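Long-range contacts in phosphatidylinositol-specific phospholipase C1 (Streptomyces antibioticus, PDB 3H4X), which belongs to the calcium-dependent phosphoinositide phospholipase C family and folds as a single-chain parallel beta/alpha barrel: residues A[127-132]-A[195-200]; A[62-67]-A[76-81]; A[256-261]-A[282-287]; A[236-241]-A[269-274]; A[42-47]-A[321-326]. All coordinates share one frame; numbering follows the deposited sequence.

Interaction 1: A[127-132]-A[195-200]. With EOH (ethanol), chain T.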
# COMPACT_ATOMS: atom_id res chain seq x y z
N LYS A 127 0.01 -1.03 -2.33
CA LYS A 127 -1.18 -0.58 -1.65
C LYS A 127 -2.36 -1.34 -2.23
O LYS A 127 -2.62 -1.27 -3.43
CB LYS A 127 -1.38 0.91 -1.83
CG LYS A 127 -2.71 1.42 -1.33
CD LYS A 127 -2.82 2.91 -1.48
CE LYS A 127 -4.25 3.37 -1.30
NZ LYS A 127 -4.35 4.86 -1.32
N ILE A 128 -3.06 -2.06 -1.37
CA ILE A 128 -4.17 -2.88 -1.80
C ILE A 128 -5.46 -2.29 -1.29
O ILE A 128 -5.67 -2.19 -0.07
CB ILE A 128 -4.04 -4.30 -1.23
CG1 ILE A 128 -2.65 -4.87 -1.52
CG2 ILE A 128 -5.19 -5.17 -1.71
CD1 ILE A 128 -2.32 -5.02 -2.97
N GLU A 129 -6.34 -1.88 -2.20
CA GLU A 129 -7.70 -1.55 -1.82
C GLU A 129 -8.55 -2.80 -1.99
O GLU A 129 -8.68 -3.32 -3.10
CB GLU A 129 -8.27 -0.40 -2.65
CG GLU A 129 -9.72 -0.09 -2.29
CD GLU A 129 -10.32 1.07 -3.07
OE1 GLU A 129 -9.59 2.01 -3.42
OE2 GLU A 129 -11.55 1.04 -3.30
N MET A 130 -9.11 -3.28 -0.88
CA MET A 130 -10.00 -4.42 -0.92
C MET A 130 -11.38 -3.88 -1.28
O MET A 130 -12.16 -3.50 -0.40
CB MET A 130 -10.03 -5.13 0.43
CG MET A 130 -8.68 -5.66 0.89
SD MET A 130 -7.96 -6.86 -0.25
CE MET A 130 -9.44 -7.76 -0.70
N LYS A 131 -11.66 -3.82 -2.58
CA LYS A 131 -12.84 -3.12 -3.09
C LYS A 131 -14.11 -3.50 -2.34
O LYS A 131 -14.91 -2.63 -1.96
CB LYS A 131 -13.04 -3.43 -4.58
CG LYS A 131 -11.96 -2.89 -5.50
CD LYS A 131 -11.77 -1.40 -5.37
CE LYS A 131 -13.01 -0.64 -5.77
NZ LYS A 131 -12.72 0.82 -5.86
N ASP A 132 -14.27 -4.80 -2.13
CA ASP A 132 -15.47 -5.35 -1.51
C ASP A 132 -15.15 -6.04 -0.18
O ASP A 132 -15.90 -6.91 0.27
CB ASP A 132 -16.17 -6.32 -2.47
CG ASP A 132 -15.26 -7.46 -2.92
OD1 ASP A 132 -14.09 -7.51 -2.48
OD2 ASP A 132 -15.71 -8.32 -3.70
N PRO A 195 -9.80 -0.27 3.22
CA PRO A 195 -11.14 -0.69 2.84
C PRO A 195 -11.52 -0.11 1.49
O PRO A 195 -10.96 0.91 1.06
CB PRO A 195 -12.03 -0.09 3.94
CG PRO A 195 -11.12 0.26 5.05
CD PRO A 195 -9.81 0.61 4.40
N GLY A 196 -12.47 -0.75 0.82
CA GLY A 196 -12.81 -0.40 -0.55
C GLY A 196 -14.10 0.39 -0.69
O GLY A 196 -14.91 0.46 0.23
N THR A 197 -14.29 0.96 -1.88
CA THR A 197 -15.47 1.77 -2.15
C THR A 197 -16.77 0.99 -2.08
O THR A 197 -17.81 1.53 -1.71
CB THR A 197 -15.36 2.47 -3.52
OG1 THR A 197 -15.17 1.48 -4.54
CG2 THR A 197 -14.20 3.44 -3.53
N VAL A 198 -16.73 -0.29 -2.43
CA VAL A 198 -17.94 -1.11 -2.42
C VAL A 198 -18.39 -1.47 -1.01
O VAL A 198 -19.58 -1.45 -0.71
CB VAL A 198 -17.78 -2.39 -3.26
CG1 VAL A 198 -19.07 -3.19 -3.26
CG2 VAL A 198 -17.37 -2.03 -4.68
N GLU A 199 -17.44 -1.79 -0.13
CA GLU A 199 -17.82 -2.12 1.24
C GLU A 199 -18.22 -0.85 2.00
O GLU A 199 -18.96 -0.91 2.98
CB GLU A 199 -16.75 -2.95 1.97
CG GLU A 199 -15.53 -2.18 2.43
CD GLU A 199 -14.44 -3.09 3.00
OE1 GLU A 199 -14.74 -3.98 3.83
OE2 GLU A 199 -13.28 -2.89 2.62
N GLU A 200 -17.77 0.30 1.52
CA GLU A 200 -18.22 1.58 2.06
C GLU A 200 -19.70 1.83 1.75
O GLU A 200 -20.35 2.66 2.40
CB GLU A 200 -17.39 2.74 1.50
CG GLU A 200 -15.98 2.84 2.07
CD GLU A 200 -15.15 3.89 1.37
OE1 GLU A 200 -15.65 4.52 0.41
OE2 GLU A 200 -13.98 4.10 1.78
C1 EOH T . -7.40 5.75 -1.41
C2 EOH T . -8.84 6.21 -1.62
O EOH T . -6.72 5.51 -2.63

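Interaction 2: A[62-67]-A[76-81]. With EOH (ethanol), chain H.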
# COMPACT_ATOMS: atom_id res chain seq x y z
N ASP A 62 -6.33 -2.86 -6.97
CA ASP A 62 -7.71 -3.05 -6.54
C ASP A 62 -8.06 -4.53 -6.60
O ASP A 62 -7.99 -5.14 -7.67
CB ASP A 62 -8.68 -2.27 -7.43
CG ASP A 62 -8.54 -0.76 -7.28
OD1 ASP A 62 -8.21 -0.29 -6.17
OD2 ASP A 62 -8.78 -0.04 -8.27
N LEU A 63 -8.43 -5.11 -5.46
CA LEU A 63 -8.76 -6.53 -5.36
C LEU A 63 -10.21 -6.74 -4.97
O LEU A 63 -10.79 -5.95 -4.22
CB LEU A 63 -7.89 -7.24 -4.32
CG LEU A 63 -6.39 -7.31 -4.57
CD1 LEU A 63 -5.75 -8.21 -3.53
CD2 LEU A 63 -6.08 -7.80 -5.98
N TRP A 64 -10.77 -7.84 -5.45
CA TRP A 64 -12.14 -8.22 -5.13
C TRP A 64 -12.15 -9.63 -4.53
O TRP A 64 -11.62 -10.56 -5.14
CB TRP A 64 -13.02 -8.19 -6.37
CG TRP A 64 -13.05 -6.87 -7.05
CD1 TRP A 64 -12.06 -6.30 -7.80
CD2 TRP A 64 -14.14 -5.94 -7.06
NE1 TRP A 64 -12.47 -5.07 -8.27
CE2 TRP A 64 -13.74 -4.83 -7.83
CE3 TRP A 64 -15.42 -5.95 -6.49
CZ2 TRP A 64 -14.58 -3.73 -8.04
CZ3 TRP A 64 -16.24 -4.86 -6.71
CH2 TRP A 64 -15.82 -3.77 -7.48
N SER A 65 -12.75 -9.77 -3.35
CA SER A 65 -12.79 -11.05 -2.65
C SER A 65 -14.15 -11.73 -2.70
O SER A 65 -14.25 -12.91 -2.39
CB SER A 65 -12.43 -10.88 -1.17
OG SER A 65 -11.29 -10.08 -0.96
N ASN A 66 -15.18 -10.97 -3.05
CA ASN A 66 -16.55 -11.48 -2.96
C ASN A 66 -17.21 -11.74 -4.31
O ASN A 66 -18.42 -11.93 -4.40
CB ASN A 66 -17.41 -10.57 -2.08
CG ASN A 66 -17.11 -10.75 -0.61
OD1 ASN A 66 -17.49 -11.75 -0.01
ND2 ASN A 66 -16.40 -9.78 -0.03
N ALA A 67 -16.40 -11.74 -5.37
CA ALA A 67 -16.88 -12.22 -6.66
C ALA A 67 -17.06 -13.73 -6.56
O ALA A 67 -16.59 -14.36 -5.61
CB ALA A 67 -15.91 -11.86 -7.76
N HIS A 76 -10.53 -2.66 -11.83
CA HIS A 76 -11.01 -1.37 -11.36
C HIS A 76 -12.51 -1.40 -11.10
O HIS A 76 -12.98 -0.98 -10.04
CB HIS A 76 -10.69 -0.28 -12.38
CG HIS A 76 -11.19 1.08 -11.98
ND1 HIS A 76 -10.41 1.97 -11.28
CD2 HIS A 76 -12.39 1.68 -12.15
CE1 HIS A 76 -11.10 3.07 -11.05
NE2 HIS A 76 -12.31 2.92 -11.57
N SER A 77 -13.25 -1.90 -12.07
CA SER A 77 -14.70 -1.96 -11.99
C SER A 77 -15.16 -3.36 -11.62
O SER A 77 -14.35 -4.29 -11.54
CB SER A 77 -15.31 -1.51 -13.33
OG SER A 77 -14.98 -0.15 -13.58
N ASN A 78 -16.46 -3.50 -11.38
CA ASN A 78 -17.02 -4.79 -11.02
C ASN A 78 -16.44 -5.87 -11.93
O ASN A 78 -16.59 -5.80 -13.15
CB ASN A 78 -18.54 -4.76 -11.15
CG ASN A 78 -19.18 -5.99 -10.58
OD1 ASN A 78 -18.72 -6.53 -9.57
ND2 ASN A 78 -20.24 -6.46 -11.22
N PRO A 79 -15.78 -6.87 -11.35
CA PRO A 79 -15.01 -7.76 -12.22
C PRO A 79 -15.82 -8.71 -13.08
O PRO A 79 -16.84 -9.26 -12.65
CB PRO A 79 -14.12 -8.54 -11.24
CG PRO A 79 -14.79 -8.44 -9.93
CD PRO A 79 -15.51 -7.12 -9.92
N LEU A 80 -15.36 -8.88 -14.31
CA LEU A 80 -15.81 -9.95 -15.18
C LEU A 80 -14.51 -10.61 -15.60
O LEU A 80 -13.78 -10.10 -16.45
CB LEU A 80 -16.56 -9.39 -16.38
CG LEU A 80 -17.44 -10.39 -17.14
CD1 LEU A 80 -18.29 -9.67 -18.18
CD2 LEU A 80 -16.62 -11.51 -17.79
N GLY A 81 -14.19 -11.73 -14.95
CA GLY A 81 -12.83 -12.24 -14.98
C GLY A 81 -11.93 -11.28 -14.23
O GLY A 81 -12.14 -11.01 -13.04
C1 EOH H . -17.62 -15.82 -2.82
C2 EOH H . -17.58 -16.95 -1.80
O EOH H . -17.73 -16.32 -4.14
O HOH W 1 -11.51 0.74 -8.33

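Interaction 3: A[256-261]-A[282-287]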
# COMPACT_ATOMS: atom_id res chain seq x y z
N PHE A 256 -2.50 -0.30 13.91
CA PHE A 256 -2.50 0.66 12.80
C PHE A 256 -1.32 1.62 12.93
O PHE A 256 -1.28 2.45 13.85
CB PHE A 256 -3.79 1.48 12.82
CG PHE A 256 -5.03 0.70 12.49
CD1 PHE A 256 -5.37 0.43 11.18
CD2 PHE A 256 -5.88 0.27 13.50
CE1 PHE A 256 -6.52 -0.27 10.87
CE2 PHE A 256 -7.03 -0.42 13.20
CZ PHE A 256 -7.35 -0.69 11.88
N VAL A 257 -0.37 1.52 12.00
CA VAL A 257 0.76 2.45 11.98
C VAL A 257 0.91 3.10 10.61
O VAL A 257 1.93 3.73 10.31
CB VAL A 257 2.08 1.77 12.41
CG1 VAL A 257 1.97 1.28 13.85
CG2 VAL A 257 2.42 0.61 11.47
N VAL A 258 -0.13 2.94 9.79
CA VAL A 258 -0.20 3.50 8.45
C VAL A 258 -1.53 4.23 8.31
O VAL A 258 -2.56 3.75 8.79
CB VAL A 258 -0.08 2.39 7.37
CG1 VAL A 258 -0.08 2.99 5.97
CG2 VAL A 258 1.18 1.56 7.62
N PHE A 259 -1.49 5.38 7.66
CA PHE A 259 -2.64 6.26 7.51
C PHE A 259 -2.68 6.72 6.07
O PHE A 259 -1.63 6.94 5.46
CB PHE A 259 -2.52 7.44 8.46
CG PHE A 259 -2.45 7.03 9.90
CD1 PHE A 259 -3.59 7.02 10.68
CD2 PHE A 259 -1.25 6.60 10.45
CE1 PHE A 259 -3.52 6.61 12.00
CE2 PHE A 259 -1.18 6.19 11.77
CZ PHE A 259 -2.32 6.20 12.54
N ASP A 260 -3.88 6.82 5.51
CA ASP A 260 -4.04 7.02 4.08
C ASP A 260 -5.21 7.97 3.87
O ASP A 260 -6.33 7.68 4.30
CB ASP A 260 -4.30 5.66 3.44
CG ASP A 260 -4.27 5.69 1.93
OD1 ASP A 260 -5.05 6.46 1.34
OD2 ASP A 260 -3.47 4.93 1.34
N GLY A 261 -4.96 9.11 3.24
CA GLY A 261 -6.02 10.10 3.10
C GLY A 261 -5.72 11.13 2.03
O GLY A 261 -4.61 11.19 1.50
N LEU A 282 3.55 5.85 8.86
CA LEU A 282 3.54 6.11 7.42
C LEU A 282 2.28 6.87 7.05
O LEU A 282 1.18 6.49 7.46
CB LEU A 282 3.64 4.82 6.62
CG LEU A 282 4.88 3.97 6.91
CD1 LEU A 282 4.91 2.76 5.99
CD2 LEU A 282 6.16 4.78 6.77
N LEU A 283 2.44 7.94 6.28
CA LEU A 283 1.33 8.79 5.88
C LEU A 283 1.25 8.84 4.36
O LEU A 283 2.10 9.42 3.70
CB LEU A 283 1.52 10.20 6.46
CG LEU A 283 0.39 11.21 6.22
CD1 LEU A 283 -0.94 10.69 6.73
CD2 LEU A 283 0.73 12.54 6.87
N ILE A 284 0.23 8.19 3.81
CA ILE A 284 0.00 8.19 2.36
C ILE A 284 -0.99 9.29 2.02
O ILE A 284 -2.11 9.31 2.53
CB ILE A 284 -0.56 6.84 1.86
CG1 ILE A 284 0.46 5.70 1.97
CG2 ILE A 284 -0.99 6.95 0.40
CD1 ILE A 284 0.81 5.31 3.38
N MET A 285 -0.57 10.21 1.15
CA MET A 285 -1.42 11.31 0.70
C MET A 285 -1.84 11.09 -0.74
O MET A 285 -1.00 11.10 -1.65
CB MET A 285 -0.72 12.65 0.86
CG MET A 285 -0.35 13.00 2.28
SD MET A 285 -0.07 14.77 2.43
CE MET A 285 0.37 14.91 4.17
N THR A 286 -3.13 10.88 -0.94
CA THR A 286 -3.67 10.53 -2.25
C THR A 286 -4.14 11.75 -3.04
O THR A 286 -4.37 12.82 -2.48
CB THR A 286 -4.82 9.51 -2.11
OG1 THR A 286 -5.83 10.03 -1.25
CG2 THR A 286 -4.32 8.19 -1.52
N ASP A 287 -4.29 11.57 -4.34
CA ASP A 287 -4.69 12.66 -5.23
C ASP A 287 -3.85 13.90 -4.98
O ASP A 287 -4.37 15.00 -4.79
CB ASP A 287 -6.19 12.95 -5.08
CG ASP A 287 -7.05 11.84 -5.65
OD1 ASP A 287 -6.76 11.38 -6.77
OD2 ASP A 287 -8.00 11.41 -4.97
O HOH W 2 -6.98 8.21 0.57

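Interaction 4: A[236-241]-A[269-274]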
# COMPACT_ATOMS: atom_id res chain seq x y z
N HIS A 236 -7.98 4.71 6.78
CA HIS A 236 -8.27 5.37 5.52
C HIS A 236 -9.27 6.49 5.74
O HIS A 236 -10.33 6.28 6.34
CB HIS A 236 -8.80 4.32 4.55
CG HIS A 236 -9.20 4.85 3.21
ND1 HIS A 236 -8.36 5.58 2.39
CD2 HIS A 236 -10.35 4.69 2.51
CE1 HIS A 236 -8.98 5.87 1.26
NE2 HIS A 236 -10.19 5.34 1.31
N GLY A 237 -8.92 7.68 5.27
CA GLY A 237 -9.75 8.87 5.43
C GLY A 237 -9.05 9.86 6.34
O GLY A 237 -8.90 9.60 7.54
N ALA A 238 -8.60 10.97 5.78
CA ALA A 238 -7.87 11.98 6.54
C ALA A 238 -8.74 12.52 7.66
O ALA A 238 -9.91 12.85 7.45
CB ALA A 238 -7.44 13.11 5.62
N ALA A 239 -8.16 12.60 8.86
CA ALA A 239 -8.89 13.06 10.03
C ALA A 239 -7.93 13.73 11.01
O ALA A 239 -6.74 13.41 11.03
CB ALA A 239 -9.59 11.88 10.71
N PRO A 240 -8.46 14.66 11.82
CA PRO A 240 -7.64 15.32 12.83
C PRO A 240 -7.38 14.43 14.04
O PRO A 240 -8.03 13.39 14.21
CB PRO A 240 -8.50 16.52 13.24
CG PRO A 240 -9.89 16.05 13.04
CD PRO A 240 -9.83 15.18 11.80
N GLY A 241 -6.44 14.83 14.88
CA GLY A 241 -6.11 14.08 16.09
C GLY A 241 -5.55 12.71 15.76
O GLY A 241 -4.84 12.54 14.77
N GLY A 269 -5.51 22.78 6.78
CA GLY A 269 -5.39 23.49 8.05
C GLY A 269 -5.99 22.79 9.25
O GLY A 269 -5.74 23.18 10.39
N SER A 270 -6.79 21.75 9.00
CA SER A 270 -7.54 21.09 10.07
C SER A 270 -6.77 19.96 10.76
O SER A 270 -7.19 19.47 11.80
CB SER A 270 -8.86 20.55 9.54
OG SER A 270 -8.63 19.55 8.56
N ILE A 271 -5.66 19.54 10.16
CA ILE A 271 -4.93 18.37 10.64
C ILE A 271 -3.46 18.69 10.87
O ILE A 271 -2.79 19.26 10.01
CB ILE A 271 -5.04 17.21 9.63
CG1 ILE A 271 -6.51 16.83 9.44
CG2 ILE A 271 -4.21 16.02 10.09
CD1 ILE A 271 -6.77 15.94 8.23
N ASP A 272 -2.96 18.32 12.05
CA ASP A 272 -1.55 18.48 12.37
C ASP A 272 -0.78 17.27 11.85
O ASP A 272 -0.70 16.24 12.51
CB ASP A 272 -1.37 18.60 13.88
CG ASP A 272 0.08 18.69 14.29
OD1 ASP A 272 0.95 18.79 13.40
OD2 ASP A 272 0.36 18.67 15.51
N THR A 273 -0.21 17.39 10.65
CA THR A 273 0.45 16.24 10.05
C THR A 273 1.80 15.91 10.69
O THR A 273 2.33 14.83 10.48
CB THR A 273 0.60 16.39 8.53
OG1 THR A 273 1.26 17.62 8.24
CG2 THR A 273 -0.76 16.38 7.84
N SER A 274 2.36 16.84 11.47
CA SER A 274 3.63 16.56 12.14
C SER A 274 3.49 15.40 13.12
O SER A 274 4.46 14.70 13.41
CB SER A 274 4.16 17.81 12.86
OG SER A 274 3.43 18.08 14.04
O HOH W 3 -2.72 15.10 13.91
O HOH W 4 -4.74 17.07 14.02

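Interaction 5: A[42-47]-A[321-326]. With EOH (ethanol), chain R.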
# COMPACT_ATOMS: atom_id res chain seq x y z
N LYS A 42 -3.79 -1.40 -17.77
CA LYS A 42 -3.02 -1.52 -19.00
C LYS A 42 -2.77 -0.17 -19.67
O LYS A 42 -1.76 0.02 -20.35
CB LYS A 42 -3.71 -2.50 -19.96
CG LYS A 42 -3.69 -3.95 -19.47
CD LYS A 42 -4.61 -4.86 -20.27
CE LYS A 42 -6.06 -4.73 -19.82
NZ LYS A 42 -6.94 -5.73 -20.49
N GLU A 43 -3.68 0.78 -19.47
CA GLU A 43 -3.54 2.12 -20.03
C GLU A 43 -2.35 2.88 -19.44
O GLU A 43 -1.76 3.74 -20.10
CB GLU A 43 -4.83 2.92 -19.82
CG GLU A 43 -4.81 4.32 -20.40
CD GLU A 43 -6.06 5.11 -20.05
OE1 GLU A 43 -6.76 4.71 -19.10
OE2 GLU A 43 -6.34 6.12 -20.73
N LYS A 44 -2.00 2.57 -18.20
CA LYS A 44 -0.85 3.20 -17.55
C LYS A 44 0.43 2.43 -17.86
O LYS A 44 1.44 3.03 -18.23
CB LYS A 44 -1.05 3.26 -16.03
CG LYS A 44 -2.21 4.12 -15.57
CD LYS A 44 -2.03 4.50 -14.10
CE LYS A 44 -3.24 5.21 -13.55
NZ LYS A 44 -4.40 4.29 -13.45
N TYR A 45 0.36 1.11 -17.70
CA TYR A 45 1.51 0.23 -17.87
C TYR A 45 1.07 -1.00 -18.64
O TYR A 45 0.18 -1.73 -18.20
CB TYR A 45 2.09 -0.15 -16.51
CG TYR A 45 2.69 1.03 -15.78
CD1 TYR A 45 3.85 1.63 -16.25
CD2 TYR A 45 2.10 1.55 -14.64
CE1 TYR A 45 4.40 2.72 -15.61
CE2 TYR A 45 2.65 2.65 -13.98
CZ TYR A 45 3.80 3.22 -14.47
OH TYR A 45 4.35 4.31 -13.83
N ARG A 46 1.69 -1.24 -19.79
CA ARG A 46 1.30 -2.36 -20.63
C ARG A 46 1.35 -3.68 -19.86
O ARG A 46 0.44 -4.50 -19.95
CB ARG A 46 2.18 -2.43 -21.87
CG ARG A 46 1.77 -3.52 -22.84
CD ARG A 46 2.55 -3.45 -24.14
NE ARG A 46 2.29 -4.60 -24.99
CZ ARG A 46 1.16 -4.81 -25.66
NH1 ARG A 46 0.17 -3.93 -25.58
NH2 ARG A 46 1.02 -5.89 -26.41
N TYR A 47 2.44 -3.88 -19.12
CA TYR A 47 2.59 -5.03 -18.24
C TYR A 47 2.87 -4.56 -16.83
O TYR A 47 3.44 -3.48 -16.63
CB TYR A 47 3.75 -5.92 -18.70
CG TYR A 47 3.52 -6.58 -20.03
CD1 TYR A 47 2.83 -7.78 -20.13
CD2 TYR A 47 4.01 -6.01 -21.20
CE1 TYR A 47 2.63 -8.39 -21.36
CE2 TYR A 47 3.81 -6.61 -22.43
CZ TYR A 47 3.13 -7.79 -22.50
OH TYR A 47 2.94 -8.38 -23.73
N THR A 321 0.69 10.27 -3.92
CA THR A 321 0.24 9.46 -5.05
C THR A 321 -0.67 10.22 -6.00
O THR A 321 -1.42 11.12 -5.60
CB THR A 321 -0.44 8.13 -4.60
OG1 THR A 321 -1.80 8.37 -4.22
CG2 THR A 321 0.31 7.51 -3.44
N ALA A 322 -0.55 9.86 -7.28
CA ALA A 322 -1.37 10.40 -8.35
C ALA A 322 -1.28 9.42 -9.51
O ALA A 322 -1.01 8.23 -9.30
CB ALA A 322 -0.90 11.80 -8.75
N ASP A 323 -1.48 9.90 -10.74
CA ASP A 323 -1.44 9.04 -11.92
C ASP A 323 -0.30 9.40 -12.86
O ASP A 323 -0.45 9.30 -14.08
CB ASP A 323 -2.76 9.13 -12.70
CG ASP A 323 -3.94 8.58 -11.93
OD1 ASP A 323 -3.74 7.95 -10.87
OD2 ASP A 323 -5.08 8.76 -12.40
N TRP A 324 0.84 9.80 -12.30
CA TRP A 324 1.92 10.38 -13.11
C TRP A 324 2.81 9.36 -13.82
O TRP A 324 4.03 9.49 -13.82
CB TRP A 324 2.77 11.31 -12.25
CG TRP A 324 2.01 12.46 -11.66
CD1 TRP A 324 0.92 13.09 -12.20
CD2 TRP A 324 2.29 13.13 -10.42
NE1 TRP A 324 0.51 14.11 -11.37
CE2 TRP A 324 1.33 14.15 -10.27
CE3 TRP A 324 3.26 12.96 -9.43
CZ2 TRP A 324 1.31 15.00 -9.17
CZ3 TRP A 324 3.24 13.81 -8.33
CH2 TRP A 324 2.27 14.82 -8.21
N TYR A 325 2.20 8.35 -14.44
CA TYR A 325 2.99 7.36 -15.16
C TYR A 325 3.84 7.93 -16.30
O TYR A 325 4.88 7.36 -16.64
CB TYR A 325 2.11 6.19 -15.63
CG TYR A 325 1.06 6.56 -16.66
CD1 TYR A 325 1.36 6.54 -18.02
CD2 TYR A 325 -0.22 6.93 -16.28
CE1 TYR A 325 0.41 6.88 -18.96
CE2 TYR A 325 -1.18 7.27 -17.21
CZ TYR A 325 -0.86 7.24 -18.55
OH TYR A 325 -1.80 7.58 -19.49
N PRO A 326 3.43 9.07 -16.90
CA PRO A 326 4.27 9.66 -17.95
C PRO A 326 5.56 10.28 -17.42
O PRO A 326 6.40 10.71 -18.20
CB PRO A 326 3.38 10.75 -18.55
CG PRO A 326 1.99 10.35 -18.21
CD PRO A 326 2.11 9.72 -16.84
C1 EOH R . 4.29 6.24 -20.44
C2 EOH R . 4.01 7.69 -20.81
O EOH R . 4.87 6.13 -19.16
O HOH W 5 6.27 5.47 -15.32

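Interaction 1: A[127-132]-A[195-200]
Glu129 OE2 is held from opposite faces of its carboxylate plane, by Lys131 NZ at 2.8 Å, the charged partner, and by Thr197 N at 3.1 Å. The lysine nitrogen lies well above that plane (49°), whereas the amide comes in on the anti side. With Glu129 CG anti to the backbone N and the rest of its chain extended, OE2 reaches just past Gly196. Lys131 instead bends at chi2 and chi3, which brings it alongside Thr197 and lets NZ also bond Thr197 OG1 at 2.9 Å. The contact lies at the C-terminal ends of two adjacent parallel barrel strands, 124-130 and 189-195, where both segments leave the sheet. Here the backbones come into direct contact, Lys131 CA and Gly196 CA being 3.7 Å apart. Lys131 O accepts from Glu199 N at 3.2 Å and, weakly, from Val198 N at 3.0 Å. Glu199 OE2 takes Gly196 N of its own segment through the anti lone pair at 2.9 Å, and the same oxygen bonds Thr209 OG1 of helix 209-222.

Interaction 2: A[62-67]-A[76-81]
Pro79 lies over the indole of Trp64, its CD 3.5 Å from the centroid of the six-membered ring and 18° off the ring normal, a close CH-pi contact. The neighbouring CG of the proline ring reaches toward the five-membered part, 3.7 Å from Trp64 CG. Asn78 adds a second, longer CH-pi contact over the same ring, with CA 4.3 Å from the centroid, while its side chain crosses the indole at about a right angle. His76 O sits at the edge of the indole, near its plane. The same CG of Pro79 also meets Ala67 CB at 4.2 Å.

Trp64 CG is anti to the carbonyl carbon (chi1 -58°), which swings the indole off the strand and over the 76-81 loop; NE1 then bonds Ser75 O, just before residue 76, a bond that, with the packing of Pro79, restrains the rotation of the ring. A water 2.8 Å from both Asp62 OD2 and His76 O bridges the two segments at their other end, and OD2 also bonds Tyr40 OH. An ethanol hydroxyl donates to Ala67 O.

Trp64 is the last residue of strand 58-64, which pairs with barrel strand 124-130 and, antiparallel, with the short strand 73-74; Arg73 of the latter touches Trp64, Ala67 and Pro79, so the loop is folded back beside its own hairpin.

Interaction 3: A[256-261]-A[282-287]
Two neighbouring parallel strands of the barrel, 258-262 and 282-286, form this contact; the axes of 258-261 and 282-286 approach to 4.7 Å and are inclined by 13°. The ladder alternates evenly: Leu282 N bonds Val257 O, Phe259 N bonds Leu282 O, Ile284 N bonds Phe259 O at 2.8 Å and nearly straight (175°), Gly261 N bonds Ile284 O, and Thr286 N bonds Gly261 O. On one face, Val258 CG1 packs on Ile284 CD1 at 3.6 Å. Further along that face Asp260, with CG anti to the backbone N (chi1 -171°), lays its OD2 3.3 Å from the methyl CG2 of Ile284. The same oxygen forms a salt bridge with Lys127 of strand 124-130, while a water donates to both Asp260 OD1 (2.7 Å) and Thr286 OG1 (2.8 Å). On the other face, Phe259 CB meets Leu283 CD1 at 4.0 Å, and the Phe259 ring stands edge-to-face to Tyr276. Adjacent parallel strands joined by a helical crossover are the repeating element of a beta/alpha barrel.

Interaction 4: A[236-241]-A[269-274]
Ile271 stretches its CD1 methyl across the backbone of Ala239, 3.7 Å from Ala239 N, and on to Ala238 CB at 3.9 Å. Its CG1, set anti to the carbonyl carbon (chi1 -60°), runs beside the Ala239-Pro240 peptide and lies 3.8 Å from Pro240 N. The proline extends the patch the other way, with CB 3.5 Å from Ser270 O. Tyr266 of helix 263-266 touches both Ala238 and Ile271, so the two loops meet against that short helix on the surface. Beyond Pro240 two waters link the segments: one molecule accepts from Gly241 N and Asp272 N, each at 2.9 Å, and another lies 2.7 Å from Asp272 O with only a weak link to Gly241 O. Gly241 also lines an acetyl-group pocket with Asp242 and Glu245. Asp272 OD1 turns instead to its own segment, accepting from Ser274 OG at 2.7 Å and weakly from Ser274 N ahead of helix 274-278. Direct contact is thus van der Waals and largely apolar, whereas the backbone groups of Gly241 and Asp272 are joined through water.

Interaction 5: A[42-47]-A[321-326]
Lys44 sets its CA and CB over one face of the Tyr325 ring, its side chain crossing the tyrosine at about a right angle and joining the loops that follow the first and last parallel strands of the barrel, 31-36 and 319-322. The contact begins at its backbone: Lys44 CA stands 3.8 Å from the ring centroid and only 5° off the normal, a CH-pi contact. CB remains over this face. CG comes closer, 3.5 Å from Tyr325 CD2, and CD is still near the same ring atom. CE then meets the carboxylate carbon CG of Asp323 at 3.8 Å, and the chain bends at chi4. Lys44 NZ is 4.5 Å from Asp323 OD1, beyond a salt bridge; NZ pairs instead with Glu41 OE1 and bonds Asn38 O.

The Tyr325 ring takes its place through a first torsion that sets CG between the backbone N and the carbonyl carbon (chi1 65°), and its opposite face is covered toward the rim by Pro326 CD. Tyr45 slides past Tyr325 in the opposite direction, so its hydroxyl comes to lie 3.4 Å from Tyr325 CB. Tyr45 itself is backed by helices 48-52 and 328-331. Where the two tyrosines pass, Tyr325 O accepts from an ethanol hydroxyl and from a water, and that water also lies 2.7 Å from Tyr45 OH, near the plane of the Tyr45 ring.

From the N terminus, residues 42-47 open the longest loop, which interaction 5 closes only at 321-326; the other four contacts are nested within it. Interaction 2 closes first, over a short span, and interaction 1 follows in series across strands 124-130 and 189-195, linked to it by Asp132, whose carboxylate probably accepts from Ser65 N and Asn66 N. Next, interactions 3 and 4 cross, their segments alternating along the chain, and Gly237 N probably bonds Asp260 O between them. Strand 282-286 of interaction 3 then pairs with strand 319-322, which leads into interaction 5. Together they connect loops and strands around the barrel, with interaction 4 between surface loops.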